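Metal-independent carbonic anhydrase (Nostoc sp. PCC 7120 = FACHB-418, PDB 7C5W) catalyses the hydration of carbon dioxide to bicarbonate without any metal cofactor, working as a homotetramer built as a dimer of dimers. Local coordinates at residues 31-36 and 121-126; 90-95 and 103-108. One frame throughout, in Å; residues are numbered along the deposited sequence.

Contact 1: 31-36 and 121-126; sequences AAQKAW and IKNAAI
Helix residue Q33 comes nearest to I121 of the strand, their CA atoms 7.4 Å apart, so side chains bridge the gap. Segment 31-36 is a turn and a half of helix 26-50; segment 121-126 is the part of strand 116-128 that bends at A124, where A124 and A125 share M136 as their opposite number, a classic beta bulge. Just before this bend N123 reaches back to the helix. The two carboxamides meet from opposite directions, nearly coplanar (planes 26° apart), and exchange two hydrogen bonds. N123 ND2 donates to Q33 OE1 at 2.7 Å, nearly straight and onto a lone pair in the carbonyl plane. The return bond, Q33 NE2 to N123 OD1, is 2.8 Å, with the donor tilted 17° from the carbonyl plane. Q33 is extended beyond CG (chi2 -169°), which carries its amide out to the strand. There the CG2 methyl of I121 sits over the face of the Q33 amide, 3.3 Å from Q33 OE1. A weak hydrogen bond to T135 OG1 gives Q33 NE2 a second partner. With donor facing acceptor on both arms, the pair fixes the flip of each amide and joins helix to sheet without any net charge.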
ATOM      1  N   ALA A  31      -4.469   2.205  19.890  1.00 56.68           N
ATOM      2  CA  ALA A  31      -5.171   3.462  20.228  1.00 60.02           C
ATOM      3  C   ALA A  31      -6.559   3.477  19.570  1.00 59.61           C
ATOM      4  O   ALA A  31      -7.538   3.695  20.299  1.00 63.11           O
ATOM      5  CB  ALA A  31      -4.345   4.657  19.816  1.00 50.89           C
ATOM      6  N   ALA A  32      -6.645   3.237  18.256  1.00 54.12           N
ATOM      7  CA  ALA A  32      -7.915   3.234  17.493  1.00 58.44           C
ATOM      8  C   ALA A  32      -8.866   2.149  18.033  1.00 60.61           C
ATOM      9  O   ALA A  32     -10.067   2.434  18.135  1.00 61.43           O
ATOM     10  CB  ALA A  32      -7.643   3.074  16.019  1.00 53.23           C
ATOM     11  N   GLN A  33      -8.360   0.959  18.374  1.00 57.97           N
ATOM     12  CA  GLN A  33      -9.158  -0.114  19.024  1.00 57.88           C
ATOM     13  C   GLN A  33      -9.792   0.453  20.301  1.00 59.97           C
ATOM     14  O   GLN A  33     -11.017   0.314  20.456  1.00 63.55           O
ATOM     15  CB  GLN A  33      -8.313  -1.350  19.356  1.00 54.02           C
ATOM     16  CG  GLN A  33      -7.884  -2.179  18.147  1.00 53.55           C
ATOM     17  CD  GLN A  33      -7.306  -3.508  18.573  1.00 57.84           C
ATOM     18  OE1 GLN A  33      -6.435  -3.577  19.443  1.00 59.03           O
ATOM     19  NE2 GLN A  33      -7.818  -4.589  18.004  1.00 53.43           N
ATOM     20  N   LYS A  34      -8.986   1.071  21.178  1.00 64.63           N
ATOM     21  CA  LYS A  34      -9.418   1.595  22.509  1.00 66.51           C
ATOM     22  C   LYS A  34     -10.437   2.727  22.317  1.00 61.74           C
ATOM     23  O   LYS A  34     -11.402   2.790  23.098  1.00 67.45           O
ATOM     24  CB  LYS A  34      -8.223   2.071  23.346  1.00 58.88           C
ATOM     25  N   ALA A  35     -10.251   3.561  21.296  1.00 61.38           N
ATOM     26  CA  ALA A  35     -11.120   4.722  20.981  1.00 61.17           C
ATOM     27  C   ALA A  35     -12.516   4.236  20.580  1.00 63.79           C
ATOM     28  O   ALA A  35     -13.491   4.942  20.882  1.00 67.79           O
ATOM     29  CB  ALA A  35     -10.503   5.578  19.897  1.00 54.24           C
ATOM     30  N   TRP A  36     -12.614   3.079  19.922  1.00 61.46           N
ATOM     31  CA  TRP A  36     -13.922   2.495  19.529  1.00 60.80           C
ATOM     32  C   TRP A  36     -14.662   2.028  20.789  1.00 66.49           C
ATOM     33  O   TRP A  36     -15.873   2.326  20.920  1.00 62.77           O
ATOM     34  CB  TRP A  36     -13.741   1.341  18.547  1.00 56.76           C
ATOM     35  CG  TRP A  36     -15.045   0.744  18.127  1.00 59.43           C
ATOM     36  CD1 TRP A  36     -15.774   1.094  17.032  1.00 57.49           C
ATOM     37  CD2 TRP A  36     -15.788  -0.299  18.786  1.00 54.14           C
ATOM     38  NE1 TRP A  36     -16.905   0.333  16.955  1.00 56.89           N
ATOM     39  CE2 TRP A  36     -16.943  -0.533  18.013  1.00 56.99           C
ATOM     40  CE3 TRP A  36     -15.594  -1.068  19.940  1.00 55.48           C
ATOM     41  CZ2 TRP A  36     -17.901  -1.483  18.363  1.00 57.93           C
ATOM     42  CZ3 TRP A  36     -16.532  -2.013  20.282  1.00 55.22           C
ATOM     43  CH2 TRP A  36     -17.667  -2.223  19.497  1.00 58.10           C
ATOM     44  N   ILE A 121      -9.974  -5.330  24.947  1.00 64.39           N
ATOM     45  CA  ILE A 121      -9.470  -5.831  23.633  1.00 59.98           C
ATOM     46  C   ILE A 121      -8.459  -6.951  23.879  1.00 61.54           C
ATOM     47  O   ILE A 121      -7.472  -6.691  24.582  1.00 65.69           O
ATOM     48  CB  ILE A 121      -8.829  -4.706  22.808  1.00 58.75           C
ATOM     49  CG1 ILE A 121      -9.635  -3.404  22.875  1.00 61.27           C
ATOM     50  CG2 ILE A 121      -8.606  -5.175  21.378  1.00 58.19           C
ATOM     51  CD1 ILE A 121     -10.998  -3.497  22.241  1.00 60.73           C
ATOM     52  N   LYS A 122      -8.690  -8.129  23.294  1.00 63.47           N
ATOM     53  CA  LYS A 122      -7.785  -9.306  23.379  1.00 60.12           C
ATOM     54  C   LYS A 122      -7.406  -9.746  21.965  1.00 63.05           C
ATOM     55  O   LYS A 122      -8.069 -10.644  21.403  1.00 61.08           O
ATOM     56  CB  LYS A 122      -8.434 -10.450  24.162  1.00 67.82           C
ATOM     57  CG  LYS A 122      -8.536 -10.196  25.659  1.00 73.95           C
ATOM     58  CD  LYS A 122      -8.410 -11.443  26.498  1.00 79.95           C
ATOM     59  CE  LYS A 122      -8.265 -11.127  27.972  1.00 89.39           C
ATOM     60  NZ  LYS A 122      -7.727 -12.281  28.730  1.00 91.31           N
ATOM     61  N   ASN A 123      -6.352  -9.140  21.425  1.00 61.56           N
ATOM     62  CA  ASN A 123      -5.862  -9.389  20.048  1.00 60.06           C
ATOM     63  C   ASN A 123      -5.232 -10.780  19.986  1.00 63.61           C
ATOM     64  O   ASN A 123      -4.484 -11.150  20.911  1.00 62.91           O
ATOM     65  CB  ASN A 123      -4.919  -8.271  19.611  1.00 60.49           C
ATOM     66  CG  ASN A 123      -5.659  -6.963  19.439  1.00 56.53           C
ATOM     67  OD1 ASN A 123      -6.824  -6.965  19.046  1.00 57.60           O
ATOM     68  ND2 ASN A 123      -5.004  -5.847  19.731  1.00 58.93           N
ATOM     69  N   ALA A 124      -5.554 -11.529  18.937  1.00 62.17           N
ATOM     70  CA  ALA A 124      -4.896 -12.804  18.594  1.00 59.64           C
ATOM     71  C   ALA A 124      -3.773 -12.518  17.591  1.00 61.92           C
ATOM     72  O   ALA A 124      -2.758 -13.226  17.634  1.00 65.64           O
ATOM     73  CB  ALA A 124      -5.914 -13.774  18.042  1.00 58.30           C
ATOM     74  N   ALA A 125      -3.949 -11.518  16.719  1.00 60.44           N
ATOM     75  CA  ALA A 125      -2.994 -11.195  15.632  1.00 59.20           C
ATOM     76  C   ALA A 125      -3.288  -9.817  15.041  1.00 56.51           C
ATOM     77  O   ALA A 125      -4.459  -9.393  15.036  1.00 56.65           O
ATOM     78  CB  ALA A 125      -3.047 -12.260  14.567  1.00 56.86           C
ATOM     79  N   ILE A 126      -2.246  -9.167  14.530  1.00 54.60           N
ATOM     80  CA  ILE A 126      -2.310  -7.840  13.853  1.00 52.89           C
ATOM     81  C   ILE A 126      -1.544  -7.954  12.534  1.00 55.80           C
ATOM     82  O   ILE A 126      -0.437  -8.522  12.536  1.00 54.16           O
ATOM     83  CB  ILE A 126      -1.734  -6.740  14.768  1.00 53.40           C
ATOM     84  CG1 ILE A 126      -2.475  -6.676  16.102  1.00 51.80           C
ATOM     85  CG2 ILE A 126      -1.706  -5.384  14.071  1.00 50.68           C
ATOM     86  CD1 ILE A 126      -1.970  -5.593  17.028  1.00 54.07           C
TER

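Contact 2: 90-95 and 103-108; sequences TRAGAL and KAFPED
G93 meets the ring of F105 with its bare backbone, and the helix that carries it, 91-99, begins at R91, with T90 as its N-cap. T90 OG1 accepts from G93 N at 3.2 Å, with an N-H...O angle of 159°. That bond ties down the first turn just where the ring arrives. R91 turns to another part of the fold, making salt bridges to D64 and E60 of helix 52-66. A92 touches the ring too: its CB is 4.4 Å from F105 CE2 and its carbonyl carbon 3.9 Å from the same ring atom. At G93 the approach is tightest, with CA 3.4 Å from F105 CZ and 3.6 Å from F105 CE2. Having no side chain, the glycine lets the far end of the ring settle obliquely against the helix backbone. A94 and L95 pack instead on I63 of helix 52-66.

F105 belongs to the loop that follows the helix and opens a type I beta turn closed by D108 N to F105 O. Its CB points toward the helix, and with CG anti to the carbonyl carbon (chi1 -57°) the CZ end of the ring comes to rest at G93. An alanine here would take away the whole ring and is likely to leave the backbone of G93 without its apolar cover from the loop. R88 links both sides by charge and hydrogen bond, gripping D108 OD2 and the carbonyl oxygen of G93, while F105 also rests on R85, R88 and A96. The whole is a capped helix start with the returning loop folded back over its first turn, in the same helix that bears the hydrogencarbonate-binding Y97.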
ATOM      1  N   THR A  90     -23.929   1.445   4.673  1.00 51.09           N
ATOM      2  CA  THR A  90     -24.288   2.890   4.728  1.00 52.00           C
ATOM      3  C   THR A  90     -24.223   3.393   6.175  1.00 57.54           C
ATOM      4  O   THR A  90     -24.447   2.589   7.099  1.00 55.41           O
ATOM      5  CB  THR A  90     -25.678   3.167   4.141  1.00 55.76           C
ATOM      6  OG1 THR A  90     -26.649   2.726   5.092  1.00 60.33           O
ATOM      7  CG2 THR A  90     -25.913   2.489   2.804  1.00 58.92           C
ATOM      8  N   ARG A  91     -23.900   4.679   6.334  1.00 56.46           N
ATOM      9  CA  ARG A  91     -23.919   5.435   7.608  1.00 56.75           C
ATOM     10  C   ARG A  91     -25.211   5.129   8.383  1.00 61.16           C
ATOM     11  O   ARG A  91     -25.129   4.826   9.592  1.00 60.74           O
ATOM     12  CB  ARG A  91     -23.786   6.924   7.277  1.00 59.41           C
ATOM     13  CG  ARG A  91     -23.651   7.837   8.484  1.00 65.24           C
ATOM     14  CD  ARG A  91     -23.511   9.287   8.052  1.00 73.97           C
ATOM     15  NE  ARG A  91     -23.417  10.188   9.193  1.00 80.37           N
ATOM     16  CZ  ARG A  91     -24.442  10.550   9.964  1.00 86.20           C
ATOM     17  NH1 ARG A  91     -25.656  10.074   9.732  1.00 81.94           N
ATOM     18  NH2 ARG A  91     -24.246  11.384  10.972  1.00 88.21           N
ATOM     19  N   ALA A  92     -26.366   5.218   7.722  1.00 57.62           N
ATOM     20  CA  ALA A  92     -27.692   5.020   8.349  1.00 62.10           C
ATOM     21  C   ALA A  92     -27.764   3.608   8.932  1.00 60.52           C
ATOM     22  O   ALA A  92     -28.288   3.449  10.052  1.00 64.59           O
ATOM     23  CB  ALA A  92     -28.786   5.255   7.337  1.00 61.38           C
ATOM     24  N   GLY A  93     -27.266   2.614   8.192  1.00 56.32           N
ATOM     25  CA  GLY A  93     -27.219   1.210   8.652  1.00 59.61           C
ATOM     26  C   GLY A  93     -26.461   1.088   9.967  1.00 61.77           C
ATOM     27  O   GLY A  93     -26.936   0.362  10.870  1.00 55.04           O
ATOM     28  N   ALA A  94     -25.328   1.790  10.085  1.00 58.58           N
ATOM     29  CA  ALA A  94     -24.409   1.720  11.249  1.00 60.73           C
ATOM     30  C   ALA A  94     -25.075   2.396  12.451  1.00 60.07           C
ATOM     31  O   ALA A  94     -25.125   1.771  13.519  1.00 64.16           O
ATOM     32  CB  ALA A  94     -23.075   2.350  10.910  1.00 51.03           C
ATOM     33  N   LEU A  95     -25.560   3.626  12.268  1.00 58.32           N
ATOM     34  CA  LEU A  95     -26.313   4.391  13.296  1.00 68.69           C
ATOM     35  C   LEU A  95     -27.466   3.532  13.833  1.00 64.92           C
ATOM     36  O   LEU A  95     -27.549   3.314  15.069  1.00 63.45           O
ATOM     37  CB  LEU A  95     -26.844   5.672  12.651  1.00 65.21           C
ATOM     38  CG  LEU A  95     -27.488   6.662  13.615  1.00 68.87           C
ATOM     39  CD1 LEU A  95     -26.509   7.050  14.714  1.00 65.57           C
ATOM     40  CD2 LEU A  95     -27.983   7.890  12.866  1.00 65.28           C
ATOM     41  N   LYS A 103     -37.068   3.227  10.932  1.00 77.34           N
ATOM     42  CA  LYS A 103     -38.146   2.361  10.378  1.00 77.27           C
ATOM     43  C   LYS A 103     -37.563   1.460   9.279  1.00 74.43           C
ATOM     44  O   LYS A 103     -38.115   0.359   9.064  1.00 78.46           O
ATOM     45  CB  LYS A 103     -39.306   3.224   9.861  1.00 70.61           C
ATOM     46  N   ALA A 104     -36.481   1.894   8.621  1.00 70.31           N
ATOM     47  CA  ALA A 104     -35.810   1.158   7.518  1.00 71.45           C
ATOM     48  C   ALA A 104     -34.989  -0.018   8.071  1.00 70.40           C
ATOM     49  O   ALA A 104     -34.625  -0.912   7.273  1.00 71.14           O
ATOM     50  CB  ALA A 104     -34.945   2.096   6.716  1.00 69.93           C
ATOM     51  N   PHE A 105     -34.703  -0.020   9.376  1.00 68.69           N
ATOM     52  CA  PHE A 105     -34.049  -1.149  10.094  1.00 73.52           C
ATOM     53  C   PHE A 105     -34.921  -1.531  11.288  1.00 78.49           C
ATOM     54  O   PHE A 105     -34.577  -1.270  12.439  1.00 77.83           O
ATOM     55  CB  PHE A 105     -32.611  -0.782  10.463  1.00 71.18           C
ATOM     56  CG  PHE A 105     -31.751  -0.383   9.288  1.00 68.93           C
ATOM     57  CD1 PHE A 105     -31.169  -1.333   8.469  1.00 70.93           C
ATOM     58  CD2 PHE A 105     -31.529   0.942   8.979  1.00 64.98           C
ATOM     59  CE1 PHE A 105     -30.385  -0.973   7.381  1.00 68.37           C
ATOM     60  CE2 PHE A 105     -30.741   1.302   7.895  1.00 68.02           C
ATOM     61  CZ  PHE A 105     -30.167   0.345   7.094  1.00 67.70           C
ATOM     62  N   PRO A 106     -36.085  -2.168  11.026  1.00 76.47           N
ATOM     63  CA  PRO A 106     -37.134  -2.320  12.033  1.00 79.39           C
ATOM     64  C   PRO A 106     -36.729  -3.227  13.201  1.00 82.02           C
ATOM     65  O   PRO A 106     -37.318  -3.090  14.250  1.00 81.73           O
ATOM     66  CB  PRO A 106     -38.310  -2.984  11.298  1.00 78.20           C
ATOM     67  CG  PRO A 106     -37.946  -2.958   9.821  1.00 79.84           C
ATOM     68  CD  PRO A 106     -36.445  -2.778   9.739  1.00 75.44           C
ATOM     69  N   GLU A 107     -35.763  -4.128  12.979  1.00 81.75           N
ATOM     70  CA  GLU A 107     -35.356  -5.176  13.955  1.00 79.98           C
ATOM     71  C   GLU A 107     -34.303  -4.613  14.922  1.00 77.81           C
ATOM     72  O   GLU A 107     -33.878  -5.363  15.818  1.00 80.26           O
ATOM     73  CB  GLU A 107     -34.848  -6.419  13.216  1.00 85.38           C
ATOM     74  N   ASP A 108     -33.923  -3.338  14.763  1.00 71.46           N
ATOM     75  CA  ASP A 108     -32.816  -2.685  15.518  1.00 76.67           C
ATOM     76  C   ASP A 108     -33.374  -1.902  16.717  1.00 75.42           C
ATOM     77  O   ASP A 108     -33.909  -0.788  16.514  1.00 69.70           O
ATOM     78  CB  ASP A 108     -31.986  -1.758  14.618  1.00 74.61           C
ATOM     79  CG  ASP A 108     -31.178  -2.458  13.530  1.00 69.01           C
ATOM     80  OD1 ASP A 108     -31.113  -3.708  13.531  1.00 68.01           O
ATOM     81  OD2 ASP A 108     -30.625  -1.742  12.679  1.00 70.66           O
TER

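Overall arrangement
After the short strand 19-21 the chain enters helix 26-50, where 31-36 waits for its partner until strand 116-128 arrives; contact 1 thus closes a long loop of 84 residues. Inside that loop lie helix 52-66, strand 75-77 and helix 91-99. Contact 2 is nested there, a short closure in which the chain leaves helix 91-99 and doubles back through 103-108 onto its start, seven residues intervening. Their centres are about 25 Å apart, on opposite sides of the chain's centre, and their nearest atoms about 9 Å, so the two do not touch. Contact 1 ties the long N-terminal helix to a strand outermost within this chain, whereas contact 2 fastens the loop leading to that strand.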